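PDB 1WY6: DUF1955 domain-containing protein, which is of unknown function but folds as an all-helical repeat protein in a hyperthermophilic archaeon, an architecture that in other proteins often serves as a binding scaffold. Local coordinates for residues M12-F17 / V27-E32; V61-G66 / N91-K96; N76-V81 / L110-R115; A97-V102 / L135-D140; T146-A151 / K157-A162. One frame throughout, in Å; residues are numbered along the deposited sequence.

Interaction 1: residues M12-F17 / V27-E32; sequences MDAKKF and VKIVLE
I29 sets its CG1 anti to the carbonyl carbon (chi1 -56°), and this leaves CG2 on the side where A14 waits across an antiparallel helix hairpin. The hairpin opens the chain of this helical repeat protein: helix 7-19 packs against helix 23-36, with the segment directions 154° apart and the axes 8.5 Å from each other at closest approach. So near an approach suits the small residue at the crossing, where the CA atoms of A14 and I29 lie 5.7 Å apart. The A14 methyl is the centre of the contact. Its CB sits 3.7 Å from I29 CB, with the CG2 branch of I29 at a similar separation. V30 meets the same methyl from the next position of its helix, its CG2 lying 3.8 Å from A14 CB. All of this is apolar packing, and no hydrogen bond joins the two segments. V30 also touches F45 of helix 44-52 and I65 of helix 55-65, which ties the hairpin to the following helices. Beside this packing the side chains of D13 and I29 cross at about a right angle, and there the delta methyl CD1 of I29 comes within 4.0 Å of D13 OD2.

Interaction 2: residues V61-G66 / N91-K96; sequences VLDKIG and NEHVNK
The imidazole of H93 is gripped by two consecutive residues of helix 55-65, L62 over a face and D63 at its edge. H93 NE2 donates to D63 OD2 over 2.6 Å with an N-H...O angle of 158°; the oxygen lies near the ring plane, whereas the nitrogen stands 41° above the carboxylate plane. L62 CB makes a CH-pi contact, 3.6 Å from the ring centroid and almost on its normal, while L62 CD1 reaches H93 CG at 3.7 Å. The opposite face has E92 CG towards its rim. An alanine in place of H93 would probably leave D63 without its partner here and open a gap beside L62. Further out, N91 caps helix 92-103: its OD1 accepts from V94 N at 2.7 Å, fixing the first turn on which H93 is carried. L62 is backed by L50 of helix 44-52, and N91 and V94 rest on F59 of helix 55-65. The segment axes stay 11.5 Å apart, and the H93 side chain spans the gap; their directions differ by 85°. With E92 OE1, on the E92 side of the ring, 4.3 Å from D63 OD2, two carboxylates lie near the imidazole, which would tend to stabilise its protonated, positively charged form.

Interaction 3: residues N76-V81 / L110-R115; sequences NLKSVV and LEEIGR
K78 reaches from helix 78-86 across to I113 and E112 of helix 107-117. From CB the chain leaves with CG anti to the backbone N (chi1 -179°) and stays extended to its end, sliding past I113 in the opposite sense. CG lies 4.1 Å from I113 CG1, the start of an apolar flank. CD passes E112 OE1 at 3.6 Å, and CE is wedged between that oxygen and I113 CD1, the methyl standing 3.9 Å from it. At the tip NZ forms a salt bridge to E112 OE1, 2.6 Å long, on the anti lone pair of the oxygen, the side turned away from its twin; a second, weak ion pair leads to E82. A methionine here would probably leave the E112 carboxylate without its mate across the contact. One turn on from the lysine, V81 CG1 meets I113 CD1 at 4.0 Å, and I113 is backed by I131 of helix 125-137. By CA position K78 is nearest L110 and V81 nearest I113, so both segments advance in the same sense. Helices two places apart in the chain packed side by side, apolar within and ion-paired at the margin, are the layering expected of a helical repeat solenoid.

Interaction 4: residues A97-V102 / L135-D140; sequences ALDILV and LRRVGD
V102 and R137 make the close part of this surface contact, a methyl laid on a guanidinium. The CG1 of V102 sits over the centre of the flat group, 3.6 Å from R137 CZ, and the same methyl lies 3.7 Å from R137 CB. One carbon can touch both the root and the head of the arginine because the chain of R137 bends at chi3 (63°) and folds its end back over the valine. V138 completes the apolar side, with its CG1 4.1 Å from V102 CG1; the CA atoms of these two valines are the nearest of the contact, 6.3 Å apart. V138 also rests on L110 and R107 of helix 107-117, the helix that intervenes between the two in the chain. The outer side is looser. D99 OD1 approaches R137 NH1 at the edge of the guanidinium and near its plane, but at 3.6 Å the salt bridge is long, and the carboxylate is turned 56° from the guanidinium. Just beyond, G139 has positive phi in a Schellman-like turn, although the place of L135 O, and so its bond from D140 N, is less sure; D140 caps the next helix through D143 N. Chemically, the arginine uses its face for hydrophobic cover and its edge for a long, probably weak salt bridge; the charge is probably shared with solvent on this exposed surface instead of being locked to D99.

Interaction 5: residues T146-A151 / K157-A162; sequences TLLIEA and KEACNA
The last helix pair of the chain, helix 141-153 and helix 157-164, meets in a short-looped hairpin with small residues at the crossing. A159 is the pivot: its CB lies 3.7 Å from the CB of A151, methyl against methyl, and 3.8 Å from the carbonyl O of L148, so it packs on backbone as well as on side chain. L148 then straddles two positions one turn apart on the facing helix. With CG anti to its carbonyl carbon (chi1 -76°), it divides at the fork: CD2 lies 4.1 Å from A159 CB, while CD1 reaches A162 CB at the same separation. The small side chains are consistent with the close approach: the CA atoms of L148 and A159 are 5.4 Å apart and the segment axes 8.1 Å. Their directions differ by 130°, so the helices are splayed well away from an antiparallel pair. No hydrogen bond crosses this largely buried interface. A disulfide between C152 and C160 clamps the hairpin covalently, close to where the chain turns back, and limits how far the two helices could separate. Outside the pair, L147 packs on L128 and I131 of helix 125-137 and L148 also touches R136, so helix 141-153 lies between the preceding helix and helix 157-164, which ends the ordered helical array.

Overall arrangement
The five contacts follow the all-helical chain from end to end, interactions 1 and 5 lying about 42 Å apart between centres. Interaction 1 touches interaction 2, their centres about 17 Å apart, where V27 and V30 pack on helix 55-65. Interactions 2 and 3 have alternating segments along the chain, as do interactions 3 and 4, whose centres are only about 10 Å apart; helix 92-103 serves both interaction 2 and interaction 4. Interaction 5 follows in series, joined to interaction 4 through L135 on L147. Hairpin contacts thus close both ends, while contacts between more distant helices knit the middle, giving an elongated repeat structure built by neighbour-to-neighbour packing.

Interaction 1: residues M12-F17 / V27-E32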
# COMPACT_ATOMS: atom_id res chain seq x y z
N MET A 12 -21.30 -4.88 0.54
CA MET A 12 -20.85 -6.09 -0.13
C MET A 12 -21.19 -5.98 -1.60
O MET A 12 -20.50 -6.53 -2.46
CB MET A 12 -21.55 -7.33 0.47
CG MET A 12 -21.05 -7.73 1.85
SD MET A 12 -19.25 -7.91 1.92
CE MET A 12 -18.78 -6.38 2.68
N ASP A 13 -22.27 -5.25 -1.90
CA ASP A 13 -22.68 -5.06 -3.28
C ASP A 13 -21.66 -4.17 -3.97
O ASP A 13 -21.27 -4.42 -5.11
CB ASP A 13 -24.06 -4.40 -3.32
CG ASP A 13 -24.56 -4.22 -4.73
OD1 ASP A 13 -24.60 -5.22 -5.48
OD2 ASP A 13 -24.93 -3.08 -5.09
N ALA A 14 -21.22 -3.13 -3.26
CA ALA A 14 -20.23 -2.21 -3.78
C ALA A 14 -18.91 -2.96 -3.96
O ALA A 14 -18.25 -2.82 -4.98
CB ALA A 14 -20.04 -1.03 -2.82
N LYS A 15 -18.57 -3.79 -2.98
CA LYS A 15 -17.33 -4.57 -3.02
C LYS A 15 -17.23 -5.40 -4.29
O LYS A 15 -16.22 -5.34 -4.99
CB LYS A 15 -17.23 -5.48 -1.79
CG LYS A 15 -15.92 -6.26 -1.72
CD LYS A 15 -15.91 -7.23 -0.55
CE LYS A 15 -14.61 -8.03 -0.50
NZ LYS A 15 -14.53 -8.92 0.70
N LYS A 16 -18.26 -6.19 -4.59
CA LYS A 16 -18.24 -7.02 -5.79
C LYS A 16 -17.99 -6.21 -7.07
O LYS A 16 -17.19 -6.62 -7.91
CB LYS A 16 -19.54 -7.80 -5.90
CG LYS A 16 -19.47 -8.97 -6.87
CD LYS A 16 -20.60 -9.96 -6.63
CE LYS A 16 -21.95 -9.25 -6.63
NZ LYS A 16 -23.07 -10.17 -6.24
N PHE A 17 -18.68 -5.08 -7.23
CA PHE A 17 -18.47 -4.23 -8.40
C PHE A 17 -16.98 -3.89 -8.51
O PHE A 17 -16.35 -4.10 -9.55
CB PHE A 17 -19.25 -2.91 -8.28
CG PHE A 17 -20.69 -2.99 -8.70
CD1 PHE A 17 -21.05 -3.54 -9.92
CD2 PHE A 17 -21.70 -2.48 -7.87
CE1 PHE A 17 -22.39 -3.58 -10.33
CE2 PHE A 17 -23.04 -2.51 -8.27
CZ PHE A 17 -23.39 -3.06 -9.50
N VAL A 27 -18.24 2.74 -6.43
CA VAL A 27 -17.97 4.01 -5.74
C VAL A 27 -19.24 4.78 -5.44
O VAL A 27 -19.38 5.40 -4.38
CB VAL A 27 -17.00 4.89 -6.58
CG1 VAL A 27 -16.93 6.30 -5.99
CG2 VAL A 27 -15.62 4.27 -6.58
N LYS A 28 -20.18 4.74 -6.38
CA LYS A 28 -21.45 5.42 -6.23
C LYS A 28 -22.14 4.87 -4.98
O LYS A 28 -22.61 5.63 -4.14
CB LYS A 28 -22.31 5.19 -7.48
CG LYS A 28 -23.70 5.82 -7.42
CD LYS A 28 -24.49 5.49 -8.68
CE LYS A 28 -25.92 6.03 -8.61
NZ LYS A 28 -25.96 7.52 -8.59
N ILE A 29 -22.18 3.55 -4.87
CA ILE A 29 -22.77 2.87 -3.72
C ILE A 29 -22.06 3.30 -2.43
O ILE A 29 -22.70 3.65 -1.44
CB ILE A 29 -22.64 1.34 -3.84
CG1 ILE A 29 -23.28 0.85 -5.14
CG2 ILE A 29 -23.34 0.67 -2.66
CD1 ILE A 29 -24.76 0.92 -5.15
N VAL A 30 -20.73 3.28 -2.46
CA VAL A 30 -19.94 3.67 -1.29
C VAL A 30 -20.24 5.10 -0.83
O VAL A 30 -20.34 5.36 0.36
CB VAL A 30 -18.42 3.53 -1.55
CG1 VAL A 30 -17.63 4.14 -0.41
CG2 VAL A 30 -18.05 2.07 -1.72
N LEU A 31 -20.37 6.02 -1.78
CA LEU A 31 -20.65 7.41 -1.44
C LEU A 31 -22.05 7.57 -0.87
O LEU A 31 -22.32 8.53 -0.16
CB LEU A 31 -20.48 8.31 -2.67
CG LEU A 31 -19.05 8.39 -3.24
CD1 LEU A 31 -19.01 9.37 -4.41
CD2 LEU A 31 -18.10 8.83 -2.13
N GLU A 32 -22.94 6.62 -1.18
CA GLU A 32 -24.29 6.66 -0.64
C GLU A 32 -24.18 6.39 0.85
O GLU A 32 -24.69 7.15 1.67
CB GLU A 32 -25.18 5.59 -1.29
CG GLU A 32 -25.38 5.73 -2.79
CD GLU A 32 -26.30 4.66 -3.36
OE1 GLU A 32 -26.31 4.47 -4.60
OE2 GLU A 32 -27.01 3.99 -2.58

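Interaction 2: residues V61-G66 / N91-K96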
# COMPACT_ATOMS: atom_id res chain seq x y z
N VAL A 61 -9.51 2.79 -7.12
CA VAL A 61 -10.47 2.84 -6.03
C VAL A 61 -10.01 3.83 -4.97
O VAL A 61 -10.77 4.71 -4.57
CB VAL A 61 -10.65 1.48 -5.36
CG1 VAL A 61 -11.55 1.62 -4.14
CG2 VAL A 61 -11.25 0.48 -6.36
N LEU A 62 -8.76 3.70 -4.53
CA LEU A 62 -8.20 4.59 -3.52
C LEU A 62 -8.23 6.06 -3.93
O LEU A 62 -8.49 6.93 -3.10
CB LEU A 62 -6.77 4.17 -3.17
CG LEU A 62 -6.63 2.89 -2.34
CD1 LEU A 62 -5.16 2.59 -2.12
CD2 LEU A 62 -7.35 3.07 -1.01
N ASP A 63 -7.95 6.33 -5.20
CA ASP A 63 -7.97 7.70 -5.72
C ASP A 63 -9.36 8.31 -5.58
O ASP A 63 -9.51 9.51 -5.38
CB ASP A 63 -7.59 7.70 -7.21
CG ASP A 63 -6.10 7.56 -7.45
OD1 ASP A 63 -5.73 7.27 -8.60
OD2 ASP A 63 -5.30 7.77 -6.51
N LYS A 64 -10.39 7.48 -5.68
CA LYS A 64 -11.75 8.00 -5.60
C LYS A 64 -12.33 8.05 -4.20
O LYS A 64 -12.96 9.04 -3.82
CB LYS A 64 -12.67 7.18 -6.50
CG LYS A 64 -12.56 7.53 -7.97
CD LYS A 64 -13.38 6.56 -8.81
CE LYS A 64 -13.65 7.12 -10.20
NZ LYS A 64 -12.43 7.69 -10.81
N ILE A 65 -12.10 7.00 -3.42
CA ILE A 65 -12.69 6.96 -2.08
C ILE A 65 -11.75 6.80 -0.89
O ILE A 65 -12.20 6.74 0.25
CB ILE A 65 -13.74 5.83 -2.04
CG1 ILE A 65 -13.06 4.47 -2.25
CG2 ILE A 65 -14.77 6.05 -3.14
CD1 ILE A 65 -14.02 3.30 -2.21
N GLY A 66 -10.45 6.75 -1.15
CA GLY A 66 -9.51 6.60 -0.05
C GLY A 66 -9.70 7.62 1.06
O GLY A 66 -9.66 7.28 2.24
N ASN A 91 3.57 5.23 -5.58
CA ASN A 91 2.61 6.33 -5.61
C ASN A 91 2.29 6.75 -4.17
O ASN A 91 2.76 6.12 -3.22
CB ASN A 91 1.33 5.90 -6.32
CG ASN A 91 0.65 4.75 -5.63
OD1 ASN A 91 0.45 4.78 -4.42
ND2 ASN A 91 0.28 3.72 -6.40
N GLU A 92 1.49 7.80 -4.02
CA GLU A 92 1.16 8.30 -2.69
C GLU A 92 0.50 7.27 -1.79
O GLU A 92 0.70 7.30 -0.57
CB GLU A 92 0.26 9.54 -2.79
CG GLU A 92 -1.11 9.25 -3.36
CD GLU A 92 -2.01 10.47 -3.38
OE1 GLU A 92 -3.16 10.35 -3.87
OE2 GLU A 92 -1.57 11.55 -2.92
N HIS A 93 -0.30 6.37 -2.37
CA HIS A 93 -0.98 5.34 -1.60
C HIS A 93 0.07 4.39 -1.03
O HIS A 93 0.05 4.08 0.16
CB HIS A 93 -1.97 4.55 -2.47
CG HIS A 93 -3.02 5.42 -3.11
ND1 HIS A 93 -3.75 6.34 -2.41
CD2 HIS A 93 -3.43 5.51 -4.40
CE1 HIS A 93 -4.56 6.98 -3.23
NE2 HIS A 93 -4.39 6.49 -4.44
N VAL A 94 0.99 3.95 -1.88
CA VAL A 94 2.05 3.05 -1.43
C VAL A 94 2.89 3.68 -0.33
O VAL A 94 3.16 3.05 0.68
CB VAL A 94 3.00 2.66 -2.58
CG1 VAL A 94 4.14 1.79 -2.03
CG2 VAL A 94 2.23 1.90 -3.66
N ASN A 95 3.30 4.94 -0.53
CA ASN A 95 4.12 5.61 0.47
C ASN A 95 3.40 5.76 1.80
O ASN A 95 3.96 5.45 2.85
CB ASN A 95 4.58 6.98 -0.04
CG ASN A 95 5.56 6.88 -1.20
OD1 ASN A 95 6.35 5.94 -1.27
ND2 ASN A 95 5.53 7.86 -2.09
N LYS A 96 2.15 6.24 1.77
CA LYS A 96 1.39 6.40 3.00
C LYS A 96 1.26 5.05 3.72
O LYS A 96 1.36 5.00 4.94
CB LYS A 96 -0.00 6.96 2.72
CG LYS A 96 -0.01 8.41 2.25
CD LYS A 96 -1.41 8.86 1.88
CE LYS A 96 -1.40 10.28 1.30
NZ LYS A 96 -2.77 10.72 0.93

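Interaction 3: residues N76-V81 / L110-R115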
# COMPACT_ATOMS: atom_id res chain seq x y z
N ASN A 76 -3.86 -4.58 7.40
CA ASN A 76 -3.39 -5.28 6.20
C ASN A 76 -2.83 -4.35 5.12
O ASN A 76 -2.92 -4.66 3.93
CB ASN A 76 -4.54 -6.10 5.60
CG ASN A 76 -5.76 -5.25 5.24
OD1 ASN A 76 -6.70 -5.73 4.60
ND2 ASN A 76 -5.76 -3.99 5.65
N LEU A 77 -2.24 -3.23 5.53
CA LEU A 77 -1.70 -2.29 4.55
C LEU A 77 -0.53 -2.84 3.74
O LEU A 77 -0.05 -2.19 2.82
CB LEU A 77 -1.34 -0.96 5.21
CG LEU A 77 -2.56 -0.18 5.72
CD1 LEU A 77 -2.17 1.27 5.96
CD2 LEU A 77 -3.71 -0.24 4.70
N LYS A 78 -0.08 -4.04 4.07
CA LYS A 78 0.99 -4.65 3.29
C LYS A 78 0.39 -4.92 1.90
O LYS A 78 1.12 -5.01 0.91
CB LYS A 78 1.46 -5.96 3.91
CG LYS A 78 2.60 -6.61 3.14
CD LYS A 78 2.85 -8.05 3.56
CE LYS A 78 3.87 -8.71 2.64
NZ LYS A 78 4.11 -10.14 2.99
N SER A 79 -0.93 -5.06 1.85
CA SER A 79 -1.64 -5.31 0.59
C SER A 79 -1.45 -4.15 -0.39
O SER A 79 -1.40 -4.34 -1.61
CB SER A 79 -3.15 -5.48 0.85
OG SER A 79 -3.41 -6.49 1.82
N VAL A 80 -1.37 -2.93 0.14
CA VAL A 80 -1.19 -1.76 -0.70
C VAL A 80 0.22 -1.70 -1.27
O VAL A 80 0.42 -1.39 -2.43
CB VAL A 80 -1.52 -0.46 0.08
CG1 VAL A 80 -1.17 0.77 -0.77
CG2 VAL A 80 -2.99 -0.44 0.44
N VAL A 81 1.21 -2.01 -0.43
CA VAL A 81 2.60 -2.02 -0.86
C VAL A 81 2.79 -3.11 -1.92
O VAL A 81 3.51 -2.93 -2.90
CB VAL A 81 3.54 -2.30 0.31
CG1 VAL A 81 4.99 -2.17 -0.15
CG2 VAL A 81 3.25 -1.34 1.46
N LEU A 110 7.17 -5.29 6.60
CA LEU A 110 8.20 -4.59 5.82
C LEU A 110 9.33 -5.53 5.38
O LEU A 110 9.85 -5.40 4.27
CB LEU A 110 8.78 -3.42 6.64
CG LEU A 110 7.79 -2.29 6.93
CD1 LEU A 110 8.39 -1.30 7.92
CD2 LEU A 110 7.42 -1.60 5.61
N GLU A 111 9.72 -6.46 6.26
CA GLU A 111 10.79 -7.42 5.92
C GLU A 111 10.34 -8.40 4.85
O GLU A 111 11.11 -8.77 3.96
CB GLU A 111 11.24 -8.20 7.15
CG GLU A 111 11.86 -7.33 8.22
CD GLU A 111 12.70 -8.15 9.19
OE1 GLU A 111 13.05 -7.62 10.27
OE2 GLU A 111 13.02 -9.32 8.85
N GLU A 112 9.08 -8.84 4.94
CA GLU A 112 8.53 -9.74 3.94
C GLU A 112 8.60 -9.07 2.55
O GLU A 112 9.05 -9.68 1.58
CB GLU A 112 7.08 -10.07 4.30
CG GLU A 112 6.97 -10.98 5.52
CD GLU A 112 5.61 -10.93 6.19
OE1 GLU A 112 4.64 -10.53 5.52
OE2 GLU A 112 5.52 -11.30 7.39
N ILE A 113 8.18 -7.82 2.47
CA ILE A 113 8.25 -7.08 1.21
C ILE A 113 9.71 -7.01 0.75
O ILE A 113 10.03 -7.20 -0.42
CB ILE A 113 7.73 -5.64 1.36
CG1 ILE A 113 6.21 -5.63 1.52
CG2 ILE A 113 8.14 -4.80 0.16
CD1 ILE A 113 5.47 -6.08 0.25
N GLY A 114 10.60 -6.74 1.71
CA GLY A 114 12.01 -6.64 1.39
C GLY A 114 12.59 -7.89 0.75
O GLY A 114 13.33 -7.79 -0.23
N ARG A 115 12.26 -9.05 1.29
CA ARG A 115 12.76 -10.32 0.75
C ARG A 115 12.16 -10.58 -0.62
O ARG A 115 12.86 -11.00 -1.55
CB ARG A 115 12.41 -11.48 1.69
CG ARG A 115 12.91 -11.30 3.10
CD ARG A 115 12.66 -12.54 3.95
NE ARG A 115 12.74 -12.23 5.38
CZ ARG A 115 11.70 -11.92 6.14
NH1 ARG A 115 10.48 -11.88 5.62
NH2 ARG A 115 11.87 -11.64 7.42

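Interaction 4: residues A97-V102 / L135-D140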
# COMPACT_ATOMS: atom_id res chain seq x y z
N ALA A 97 1.04 3.98 2.97
CA ALA A 97 0.92 2.63 3.53
C ALA A 97 2.23 2.24 4.22
O ALA A 97 2.23 1.62 5.28
CB ALA A 97 0.60 1.63 2.44
N LEU A 98 3.34 2.60 3.59
CA LEU A 98 4.66 2.32 4.15
C LEU A 98 4.82 3.07 5.47
O LEU A 98 5.22 2.49 6.47
CB LEU A 98 5.76 2.74 3.17
CG LEU A 98 6.09 1.81 2.00
CD1 LEU A 98 7.02 2.52 1.02
CD2 LEU A 98 6.75 0.54 2.53
N ASP A 99 4.52 4.37 5.46
CA ASP A 99 4.65 5.19 6.65
C ASP A 99 3.79 4.64 7.78
O ASP A 99 4.23 4.59 8.92
CB ASP A 99 4.27 6.66 6.37
CG ASP A 99 5.20 7.32 5.36
OD1 ASP A 99 6.34 6.84 5.19
OD2 ASP A 99 4.81 8.34 4.74
N ILE A 100 2.57 4.22 7.45
CA ILE A 100 1.68 3.66 8.46
C ILE A 100 2.22 2.32 8.98
O ILE A 100 2.13 2.04 10.17
CB ILE A 100 0.25 3.47 7.90
CG1 ILE A 100 -0.39 4.84 7.69
CG2 ILE A 100 -0.58 2.65 8.86
CD1 ILE A 100 -1.64 4.81 6.84
N LEU A 101 2.79 1.51 8.09
CA LEU A 101 3.35 0.23 8.53
C LEU A 101 4.49 0.48 9.52
O LEU A 101 4.59 -0.21 10.53
CB LEU A 101 3.88 -0.57 7.33
CG LEU A 101 2.82 -1.15 6.38
CD1 LEU A 101 3.50 -1.90 5.26
CD2 LEU A 101 1.88 -2.07 7.15
N VAL A 102 5.33 1.47 9.25
CA VAL A 102 6.43 1.80 10.15
C VAL A 102 5.89 2.23 11.51
O VAL A 102 6.36 1.79 12.56
CB VAL A 102 7.30 2.96 9.59
CG1 VAL A 102 8.43 3.26 10.57
CG2 VAL A 102 7.87 2.59 8.23
N LEU A 135 12.50 0.24 5.94
CA LEU A 135 13.11 -0.81 6.75
C LEU A 135 14.08 -0.22 7.76
O LEU A 135 14.05 -0.56 8.94
CB LEU A 135 13.84 -1.82 5.85
CG LEU A 135 12.94 -2.83 5.13
CD1 LEU A 135 13.73 -3.56 4.04
CD2 LEU A 135 12.35 -3.82 6.15
N ARG A 136 14.94 0.69 7.31
CA ARG A 136 15.91 1.30 8.20
C ARG A 136 15.16 1.97 9.36
O ARG A 136 15.68 2.04 10.48
CB ARG A 136 16.76 2.31 7.41
CG ARG A 136 18.09 2.62 8.05
CD ARG A 136 19.03 3.27 7.04
NE ARG A 136 19.63 2.28 6.14
CZ ARG A 136 19.98 2.52 4.88
NH1 ARG A 136 20.52 1.56 4.15
NH2 ARG A 136 19.76 3.71 4.35
N ARG A 137 13.94 2.44 9.09
CA ARG A 137 13.13 3.08 10.12
C ARG A 137 12.61 2.10 11.18
O ARG A 137 12.19 2.52 12.25
CB ARG A 137 11.93 3.82 9.50
CG ARG A 137 12.28 5.12 8.77
CD ARG A 137 11.01 5.86 8.34
NE ARG A 137 10.19 6.26 9.49
CZ ARG A 137 8.90 6.62 9.41
NH1 ARG A 137 8.27 6.62 8.24
NH2 ARG A 137 8.24 6.96 10.52
N VAL A 138 12.62 0.80 10.87
CA VAL A 138 12.17 -0.20 11.84
C VAL A 138 13.35 -0.97 12.45
O VAL A 138 13.15 -1.97 13.16
CB VAL A 138 11.15 -1.22 11.24
CG1 VAL A 138 9.78 -0.56 11.11
CG2 VAL A 138 11.61 -1.72 9.89
N GLY A 139 14.56 -0.51 12.17
CA GLY A 139 15.75 -1.15 12.73
C GLY A 139 16.40 -2.25 11.90
O GLY A 139 17.29 -2.95 12.40
N ASP A 140 15.98 -2.40 10.65
CA ASP A 140 16.53 -3.42 9.78
C ASP A 140 17.58 -2.86 8.80
O ASP A 140 17.32 -2.76 7.60
CB ASP A 140 15.42 -4.09 8.97
CG ASP A 140 15.89 -5.34 8.25
OD1 ASP A 140 17.11 -5.50 8.05
OD2 ASP A 140 15.03 -6.16 7.86

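Interaction 5: residues T146-A151 / K157-A162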
# COMPACT_ATOMS: atom_id res chain seq x y z
N THR A 146 21.17 -3.89 1.86
CA THR A 146 21.13 -4.82 0.74
C THR A 146 20.33 -4.24 -0.41
O THR A 146 20.73 -4.37 -1.57
CB THR A 146 20.50 -6.15 1.18
OG1 THR A 146 21.30 -6.72 2.22
CG2 THR A 146 20.43 -7.13 0.00
N LEU A 147 19.21 -3.59 -0.09
CA LEU A 147 18.34 -2.98 -1.09
C LEU A 147 18.97 -1.75 -1.74
O LEU A 147 18.95 -1.61 -2.96
CB LEU A 147 16.99 -2.61 -0.46
CG LEU A 147 16.09 -3.80 -0.09
CD1 LEU A 147 14.81 -3.32 0.60
CD2 LEU A 147 15.75 -4.57 -1.35
N LEU A 148 19.53 -0.86 -0.92
CA LEU A 148 20.18 0.34 -1.46
C LEU A 148 21.35 -0.06 -2.35
O LEU A 148 21.67 0.63 -3.30
CB LEU A 148 20.67 1.25 -0.34
CG LEU A 148 19.58 2.08 0.37
CD1 LEU A 148 20.21 2.95 1.46
CD2 LEU A 148 18.85 2.93 -0.65
N ILE A 149 21.99 -1.18 -2.02
CA ILE A 149 23.11 -1.66 -2.82
C ILE A 149 22.55 -2.08 -4.18
O ILE A 149 23.13 -1.76 -5.22
CB ILE A 149 23.82 -2.87 -2.14
CG1 ILE A 149 24.67 -2.37 -0.97
CG2 ILE A 149 24.70 -3.60 -3.15
CD1 ILE A 149 25.33 -3.47 -0.17
N GLU A 150 21.43 -2.79 -4.17
CA GLU A 150 20.78 -3.22 -5.40
C GLU A 150 20.30 -2.02 -6.22
O GLU A 150 20.39 -2.02 -7.44
CB GLU A 150 19.60 -4.15 -5.11
CG GLU A 150 18.85 -4.59 -6.37
CD GLU A 150 19.71 -5.43 -7.31
OE1 GLU A 150 19.35 -5.52 -8.50
OE2 GLU A 150 20.72 -6.01 -6.86
N ALA A 151 19.79 -1.00 -5.54
CA ALA A 151 19.31 0.21 -6.22
C ALA A 151 20.49 0.93 -6.88
O ALA A 151 20.36 1.50 -7.96
CB ALA A 151 18.63 1.13 -5.22
N LYS A 157 21.51 6.95 -8.35
CA LYS A 157 22.55 7.83 -7.82
C LYS A 157 22.59 8.03 -6.31
O LYS A 157 23.58 7.67 -5.67
CB LYS A 157 22.43 9.21 -8.46
CG LYS A 157 22.63 9.24 -9.95
CD LYS A 157 24.06 8.90 -10.33
CE LYS A 157 24.27 9.15 -11.81
NZ LYS A 157 23.29 8.36 -12.61
N GLU A 158 21.54 8.63 -5.77
CA GLU A 158 21.48 8.90 -4.34
C GLU A 158 21.68 7.62 -3.53
O GLU A 158 22.24 7.66 -2.44
CB GLU A 158 20.15 9.57 -3.97
CG GLU A 158 20.07 10.15 -2.55
CD GLU A 158 20.96 11.37 -2.33
OE1 GLU A 158 20.91 11.94 -1.22
OE2 GLU A 158 21.72 11.77 -3.24
N ALA A 159 21.23 6.50 -4.07
CA ALA A 159 21.37 5.21 -3.39
C ALA A 159 22.85 4.85 -3.32
O ALA A 159 23.33 4.34 -2.30
CB ALA A 159 20.59 4.13 -4.13
N CYS A 160 23.57 5.10 -4.41
CA CYS A 160 25.00 4.83 -4.47
C CYS A 160 25.70 5.74 -3.46
O CYS A 160 26.59 5.31 -2.73
CB CYS A 160 25.55 5.10 -5.87
SG CYS A 160 25.23 3.83 -7.15
N ASN A 161 25.31 7.01 -3.42
CA ASN A 161 25.94 7.93 -2.46
C ASN A 161 25.67 7.51 -1.02
O ASN A 161 26.52 7.70 -0.15
CB ASN A 161 25.46 9.36 -2.67
CG ASN A 161 26.21 10.06 -3.79
OD1 ASN A 161 26.08 9.70 -4.96
ND2 ASN A 161 27.01 11.05 -3.42
N ALA A 162 24.50 6.94 -0.77
CA ALA A 162 24.16 6.48 0.58
C ALA A 162 24.97 5.23 0.93
O ALA A 162 25.45 5.07 2.05
CB ALA A 162 22.67 6.19 0.68